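Local atomic coordinates of phosphate transporter (Thermotoga maritima MSB8, PDB entry 6L85), a protein that probably imports phosphate across the cell membrane, driven by sodium, and holds sodium ions within a bundle of helices. Residues 68-73 against 126-131; 148-153 against 324-329; 328-333 against 348-353. One frame throughout, in Å; residues are numbered along the deposited sequence.

Interaction 1. Residues 68-73 against 126-131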
# COMPACT_ATOMS: atom_id res chain seq x y z
N ILE B 68 17.26 7.15 -25.58
CA ILE B 68 17.66 8.47 -26.07
C ILE B 68 19.04 8.42 -26.71
O ILE B 68 19.21 8.82 -27.86
CB ILE B 68 17.62 9.52 -24.93
CG1 ILE B 68 16.39 9.31 -24.06
CG2 ILE B 68 17.66 10.95 -25.52
CD1 ILE B 68 16.45 10.12 -22.78
N VAL B 69 20.04 8.00 -25.95
CA VAL B 69 21.39 7.82 -26.48
C VAL B 69 21.48 6.45 -27.12
O VAL B 69 20.88 5.49 -26.63
CB VAL B 69 22.43 7.99 -25.35
CG1 VAL B 69 23.84 7.80 -25.88
CG2 VAL B 69 22.29 9.36 -24.73
N GLU B 70 22.17 6.37 -28.26
CA GLU B 70 22.42 5.09 -28.91
C GLU B 70 23.57 4.43 -28.15
O GLU B 70 24.75 4.70 -28.41
CB GLU B 70 22.75 5.28 -30.39
CG GLU B 70 22.55 4.02 -31.22
CD GLU B 70 21.13 3.51 -31.19
OE1 GLU B 70 20.28 4.10 -31.89
OE2 GLU B 70 20.87 2.53 -30.45
N VAL B 71 23.21 3.55 -27.21
CA VAL B 71 24.16 3.05 -26.22
C VAL B 71 25.30 2.27 -26.88
O VAL B 71 26.47 2.45 -26.54
CB VAL B 71 23.39 2.23 -25.16
CG1 VAL B 71 24.28 1.19 -24.48
CG2 VAL B 71 22.74 3.18 -24.12
N GLU B 72 24.99 1.45 -27.88
CA GLU B 72 26.03 0.69 -28.57
C GLU B 72 27.04 1.55 -29.34
O GLU B 72 28.03 0.99 -29.82
CB GLU B 72 25.40 -0.32 -29.54
CG GLU B 72 24.59 -1.40 -28.84
CD GLU B 72 23.59 -2.06 -29.78
OE1 GLU B 72 22.45 -2.32 -29.34
OE2 GLU B 72 23.95 -2.31 -30.95
N LYS B 73 26.83 2.86 -29.47
CA LYS B 73 27.79 3.70 -30.20
C LYS B 73 28.66 4.53 -29.29
O LYS B 73 29.56 5.23 -29.78
CB LYS B 73 27.08 4.66 -31.16
CG LYS B 73 25.87 4.08 -31.85
CD LYS B 73 26.16 3.70 -33.27
CE LYS B 73 24.91 3.12 -33.91
NZ LYS B 73 25.22 2.49 -35.23
N GLY B 126 24.84 9.38 -32.36
CA GLY B 126 24.79 9.19 -30.92
C GLY B 126 23.40 9.24 -30.31
O GLY B 126 23.27 8.99 -29.11
N VAL B 127 22.38 9.54 -31.10
CA VAL B 127 21.00 9.63 -30.62
C VAL B 127 20.20 8.48 -31.21
O VAL B 127 20.26 8.23 -32.41
CB VAL B 127 20.38 10.99 -30.97
CG1 VAL B 127 18.86 10.95 -30.77
CG2 VAL B 127 21.02 12.10 -30.12
N ASN B 128 19.45 7.78 -30.35
CA ASN B 128 18.56 6.69 -30.76
C ASN B 128 17.28 7.29 -31.35
O ASN B 128 16.24 7.39 -30.70
CB ASN B 128 18.29 5.80 -29.55
CG ASN B 128 17.39 4.60 -29.86
OD1 ASN B 128 16.75 4.54 -30.91
ND2 ASN B 128 17.34 3.65 -28.93
N TRP B 129 17.36 7.66 -32.65
CA TRP B 129 16.29 8.44 -33.29
C TRP B 129 14.98 7.66 -33.40
O TRP B 129 13.91 8.25 -33.27
CB TRP B 129 16.74 8.93 -34.68
CG TRP B 129 17.86 9.93 -34.63
CD1 TRP B 129 19.18 9.72 -34.97
CD2 TRP B 129 17.78 11.29 -34.17
NE1 TRP B 129 19.91 10.87 -34.76
CE2 TRP B 129 19.08 11.84 -34.26
CE3 TRP B 129 16.74 12.09 -33.68
CZ2 TRP B 129 19.36 13.16 -33.89
CZ3 TRP B 129 17.02 13.40 -33.30
CH2 TRP B 129 18.32 13.92 -33.42
N LYS B 130 15.03 6.35 -33.62
CA LYS B 130 13.80 5.57 -33.70
C LYS B 130 12.96 5.74 -32.43
O LYS B 130 11.78 6.09 -32.50
CB LYS B 130 14.13 4.10 -33.94
CG LYS B 130 13.03 3.11 -33.58
CD LYS B 130 12.06 2.91 -34.73
CE LYS B 130 11.34 1.58 -34.63
NZ LYS B 130 10.57 1.29 -35.89
N THR B 131 13.57 5.50 -31.26
CA THR B 131 12.83 5.60 -30.00
C THR B 131 12.55 7.05 -29.64
O THR B 131 11.43 7.39 -29.21
CB THR B 131 13.60 4.89 -28.89
OG1 THR B 131 13.63 3.49 -29.18
CG2 THR B 131 12.92 5.10 -27.54
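The backbones of Val69 and Val127 lie opposite each other as a single, isolated antiparallel beta bridge in a chain of helices and loops, joining the loop after helix 58-66 to the residues that lead into helix 129-162. They form a non-hydrogen-bonded pair, with their CA atoms 4.5 Å apart, and a backbone bond closes the bridge at each end. Asn128 N donates to Ile68 O at 2.7 Å, and Glu70 N to Gly126 O at 3.0 Å. The two valine side chains turn outward from the bridge onto helix 106-121, Val69 on Phe117 and Val127 on Met115 and Leu119. The residues that follow the two valines, Glu70 and Asn128, also come together: Glu70, bent at chi2 (60°), brings OE1 to 3.3 Å from Asn128 CA, with the carboxylate and amide planes 39° apart and no hydrogen bond between the groups. The amide is engaged elsewhere, ND2 bonding to Lys66 O and OD1 taking a weak bond from Thr131 N at 3.3 Å. Asn128 thus ends the bridge and caps the helix, as is characteristic of an asparagine at an N-cap.

Interaction 2. Residues 148-153 against 324-329. With NA (sodium ion), chain S.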
# COMPACT_ATOMS: atom_id res chain seq x y z
N LEU B 148 -8.74 15.03 -23.48
CA LEU B 148 -9.88 14.26 -23.97
C LEU B 148 -10.52 13.43 -22.87
O LEU B 148 -11.75 13.40 -22.73
CB LEU B 148 -9.47 13.36 -25.14
CG LEU B 148 -8.76 14.10 -26.28
CD1 LEU B 148 -8.28 13.14 -27.36
CD2 LEU B 148 -9.61 15.25 -26.86
N ILE B 149 -9.69 12.72 -22.09
CA ILE B 149 -10.21 11.92 -20.98
C ILE B 149 -10.93 12.83 -19.99
O ILE B 149 -12.02 12.50 -19.51
CB ILE B 149 -9.07 11.14 -20.30
CG1 ILE B 149 -8.42 10.15 -21.28
CG2 ILE B 149 -9.57 10.41 -19.10
CD1 ILE B 149 -7.24 9.39 -20.66
N SER B 150 -10.31 13.95 -19.64
CA SER B 150 -10.93 15.00 -18.84
C SER B 150 -12.34 15.34 -19.33
O SER B 150 -13.32 15.29 -18.57
CB SER B 150 -10.01 16.22 -18.95
OG SER B 150 -10.09 17.06 -17.84
N PHE B 151 -12.44 15.71 -20.61
CA PHE B 151 -13.71 16.13 -21.19
C PHE B 151 -14.75 15.03 -21.08
O PHE B 151 -15.86 15.23 -20.56
CB PHE B 151 -13.46 16.55 -22.64
CG PHE B 151 -14.70 16.95 -23.40
CD1 PHE B 151 -15.21 18.23 -23.30
CD2 PHE B 151 -15.33 16.04 -24.23
CE1 PHE B 151 -16.35 18.61 -24.01
CE2 PHE B 151 -16.47 16.41 -24.95
CZ PHE B 151 -16.98 17.69 -24.83
N VAL B 152 -14.39 13.82 -21.52
CA VAL B 152 -15.34 12.71 -21.50
C VAL B 152 -15.75 12.39 -20.07
O VAL B 152 -16.93 12.12 -19.79
CB VAL B 152 -14.74 11.49 -22.21
CG1 VAL B 152 -15.69 10.30 -22.15
CG2 VAL B 152 -14.40 11.85 -23.65
N MET B 153 -14.81 12.45 -19.13
CA MET B 153 -15.12 12.08 -17.76
C MET B 153 -16.03 13.12 -17.10
O MET B 153 -16.94 12.76 -16.35
CB MET B 153 -13.84 11.90 -16.96
CG MET B 153 -14.09 11.68 -15.49
SD MET B 153 -12.61 11.15 -14.61
CE MET B 153 -13.26 11.14 -12.94
N PHE B 324 -11.32 16.80 -9.08
CA PHE B 324 -11.43 15.35 -9.10
C PHE B 324 -11.20 14.78 -10.50
O PHE B 324 -10.41 13.84 -10.69
CB PHE B 324 -12.83 14.96 -8.59
CG PHE B 324 -13.08 13.48 -8.49
CD1 PHE B 324 -12.77 12.78 -7.33
CD2 PHE B 324 -13.67 12.78 -9.55
CE1 PHE B 324 -13.03 11.41 -7.22
CE2 PHE B 324 -13.93 11.43 -9.45
CZ PHE B 324 -13.60 10.74 -8.28
N THR B 325 -11.91 15.34 -11.50
CA THR B 325 -11.81 14.86 -12.89
C THR B 325 -10.41 15.09 -13.48
O THR B 325 -9.86 14.23 -14.17
CB THR B 325 -12.89 15.54 -13.74
OG1 THR B 325 -14.18 15.10 -13.28
CG2 THR B 325 -12.76 15.19 -15.23
N VAL B 326 -9.83 16.26 -13.21
CA VAL B 326 -8.51 16.61 -13.73
C VAL B 326 -7.46 15.64 -13.19
O VAL B 326 -6.61 15.14 -13.93
CB VAL B 326 -8.16 18.06 -13.36
CG1 VAL B 326 -6.64 18.34 -13.46
CG2 VAL B 326 -8.96 19.03 -14.21
N ASP B 327 -7.51 15.39 -11.88
CA ASP B 327 -6.57 14.46 -11.27
C ASP B 327 -6.74 13.06 -11.81
O ASP B 327 -5.75 12.40 -12.18
CB ASP B 327 -6.76 14.44 -9.76
CG ASP B 327 -6.32 15.72 -9.10
OD1 ASP B 327 -5.54 16.49 -9.70
OD2 ASP B 327 -6.75 15.95 -7.94
N PHE B 328 -7.98 12.55 -11.83
CA PHE B 328 -8.19 11.20 -12.34
C PHE B 328 -7.62 11.05 -13.74
O PHE B 328 -6.89 10.09 -14.03
CB PHE B 328 -9.68 10.84 -12.33
CG PHE B 328 -9.93 9.40 -12.71
CD1 PHE B 328 -9.98 9.01 -14.04
CD2 PHE B 328 -10.05 8.42 -11.73
CE1 PHE B 328 -10.19 7.68 -14.39
CE2 PHE B 328 -10.27 7.10 -12.06
CZ PHE B 328 -10.33 6.72 -13.40
N SER B 329 -7.94 12.00 -14.63
CA SER B 329 -7.51 11.89 -16.02
C SER B 329 -6.00 12.00 -16.14
O SER B 329 -5.38 11.29 -16.95
CB SER B 329 -8.19 12.96 -16.88
OG SER B 329 -9.59 12.92 -16.68
NA NA S . -7.14 16.70 -5.90
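Met153 reaches the rings of Phe328 and Phe324 obliquely with its sulfur and methyl: SD lies 3.4 Å from Phe328 CD1, and CE is 3.6 Å from Phe324 CE2. The first is a Met-aromatic contact, the sulfur standing 4.3 Å from the centroid of the Phe328 ring and 47° off its normal. Each ring also has an edge-to-face partner beyond the two segments, Phe178 for Phe328 and Phe239 for Phe324. This is knobs-into-holes packing between helices 129-162 and 320-339, whose local axes approach to 8.7 Å and run in roughly opposed directions, 136° apart. The Met153 side chain is the knob, set among Phe324, Thr325, Phe328 and Ser329. With CG anti to the backbone N (chi1 173°) and the chain extended beyond it, Met153 reaches across to helix 320-339 and crosses both phenylalanine side chains at about a right angle. On its way it slides past Thr325, whose CG2 also meets Ser150 O at 3.4 Å, while the Thr325 hydroxyl bonds back to Ser321 O.

One turn away on helix 129-162, Ile149 CG2 packs on the Ser329 side chain, and the backbones are close here, the CA atoms of Ser150 and Ser329 being 5.4 Å apart. Ser150 OG turns to Ala353 O on helix 346-357. Beside this packing, Asp327 takes no part in the contact but binds a sodium ion through OD2 at 2.2 Å, in a site completed by Thr29, Gln243 and Ser247. The polar end of Ser329 is satisfied within its own helix: OG donates to Thr325 O at 2.8 Å, on the opposite face of that carbonyl from Ser329 N.

Interaction 3. Residues 328-333 against 348-353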
# COMPACT_ATOMS: atom_id res chain seq x y z
N PHE B 328 -7.98 12.55 -11.83
CA PHE B 328 -8.19 11.20 -12.34
C PHE B 328 -7.62 11.05 -13.74
O PHE B 328 -6.89 10.09 -14.03
CB PHE B 328 -9.68 10.84 -12.33
CG PHE B 328 -9.93 9.40 -12.71
CD1 PHE B 328 -9.98 9.01 -14.04
CD2 PHE B 328 -10.05 8.42 -11.73
CE1 PHE B 328 -10.19 7.68 -14.39
CE2 PHE B 328 -10.27 7.10 -12.06
CZ PHE B 328 -10.33 6.72 -13.40
N SER B 329 -7.94 12.00 -14.63
CA SER B 329 -7.51 11.89 -16.02
C SER B 329 -6.00 12.00 -16.14
O SER B 329 -5.38 11.29 -16.95
CB SER B 329 -8.19 12.96 -16.88
OG SER B 329 -9.59 12.92 -16.68
N THR B 330 -5.39 12.90 -15.37
CA THR B 330 -3.94 13.04 -15.38
C THR B 330 -3.27 11.74 -14.95
O THR B 330 -2.36 11.24 -15.63
CB THR B 330 -3.53 14.16 -14.44
OG1 THR B 330 -4.08 15.38 -14.93
CG2 THR B 330 -2.00 14.26 -14.38
N ALA B 331 -3.71 11.19 -13.83
CA ALA B 331 -3.07 10.01 -13.26
C ALA B 331 -3.23 8.81 -14.18
O ALA B 331 -2.28 8.05 -14.38
CB ALA B 331 -3.64 9.71 -11.88
N THR B 332 -4.43 8.64 -14.75
CA THR B 332 -4.65 7.57 -15.71
C THR B 332 -3.73 7.70 -16.92
O THR B 332 -3.07 6.73 -17.32
CB THR B 332 -6.11 7.57 -16.16
OG1 THR B 332 -6.95 7.57 -15.00
CG2 THR B 332 -6.40 6.35 -17.04
N THR B 333 -3.69 8.89 -17.53
CA THR B 333 -2.81 9.09 -18.67
C THR B 333 -1.37 8.73 -18.32
O THR B 333 -0.68 8.02 -19.07
CB THR B 333 -2.89 10.55 -19.14
OG1 THR B 333 -4.26 10.87 -19.42
CG2 THR B 333 -2.05 10.77 -20.41
N HIS B 348 2.54 19.00 -18.49
CA HIS B 348 1.75 19.26 -19.70
C HIS B 348 0.48 18.45 -19.71
O HIS B 348 -0.55 18.92 -20.21
CB HIS B 348 2.57 18.95 -20.95
CG HIS B 348 3.85 19.72 -21.02
ND1 HIS B 348 4.88 19.38 -21.86
CD2 HIS B 348 4.28 20.79 -20.31
CE1 HIS B 348 5.89 20.21 -21.68
NE2 HIS B 348 5.55 21.08 -20.74
N VAL B 349 0.51 17.24 -19.13
CA VAL B 349 -0.72 16.45 -19.04
C VAL B 349 -1.72 17.12 -18.11
O VAL B 349 -2.92 17.12 -18.37
CB VAL B 349 -0.42 15.01 -18.61
CG1 VAL B 349 -1.72 14.28 -18.28
CG2 VAL B 349 0.34 14.27 -19.73
N VAL B 350 -1.24 17.70 -17.00
CA VAL B 350 -2.18 18.36 -16.10
C VAL B 350 -2.81 19.54 -16.81
O VAL B 350 -4.03 19.76 -16.74
CB VAL B 350 -1.50 18.80 -14.79
CG1 VAL B 350 -2.51 19.51 -13.93
CG2 VAL B 350 -1.01 17.64 -14.01
N VAL B 351 -1.98 20.34 -17.48
CA VAL B 351 -2.47 21.48 -18.25
C VAL B 351 -3.52 21.02 -19.26
O VAL B 351 -4.59 21.62 -19.39
CB VAL B 351 -1.30 22.19 -18.95
CG1 VAL B 351 -1.81 23.06 -20.10
CG2 VAL B 351 -0.51 23.00 -17.94
N GLY B 352 -3.24 19.92 -19.97
CA GLY B 352 -4.23 19.38 -20.89
C GLY B 352 -5.53 19.02 -20.20
O GLY B 352 -6.61 19.34 -20.70
N ALA B 353 -5.45 18.33 -19.06
CA ALA B 353 -6.66 17.90 -18.37
C ALA B 353 -7.49 19.11 -17.94
O ALA B 353 -8.72 19.11 -18.06
CB ALA B 353 -6.28 17.03 -17.17
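Thr330 meets Val349, Val350 and Ala353 where helix 320-339 packs on helix 346-357, the two arms of a helical hairpin. Its methyl CG2 touches Val350 CG2 at 3.5 Å and Val349 CG1 at 3.9 Å, and the hydroxyl oxygen OG1 rests against Ala353 CB, also at 3.5 Å. Lying anti to the backbone N, CG2 is carried onto the valines, and OG1 (chi1 -63°) falls beside the backbone N, where it bonds to Val326 O one turn back. One turn on, Thr333 CB lies 4.0 Å from Val349 CG1, so that this one valine branch fits between two threonines. An alanine at Thr330 lacks both branches, which would probably open a gap beside the two valines and leave Val326 O without its side-chain donor.

No hydrogen bond crosses between the segments; they meet by van der Waals packing, with local axes 9.0 Å apart and 140° between their directions. Outside this shell, Ile149 of helix 129-162 packs on Thr333, and Val349 touches Ile344, a sodium ligand in the link between the hairpin arms. Thr347, at the start of helix 346-357, belongs to another sodium site. The hydroxyl of Thr333 is held within its own helix: Ser329 O takes two bonds from Thr333, from OG1 at 2.7 Å and from the backbone N at 3.0 Å.

In the fold
Interactions 2 and 3 are neighbours, their centres about 7 Å apart, and they share Phe328 and Ser329 on helix 320-339. That helix packs on helix 129-162 in interaction 2 and on helix 346-357 in interaction 3, and these two partners meet directly through Ser150 and Ala353, giving a three-helix cluster, with the sodium ligand Asp327 on the side of helix 320-339 that meets helix 231-258. Interaction 1 closes earlier along the chain and stands apart, about 35 Å from interaction 2 and 29 Å from interaction 3 between centres. Helix 129-162 nevertheless joins it to interaction 2, one long helix running from the loop contact to the cluster beside the Asp327 sodium site.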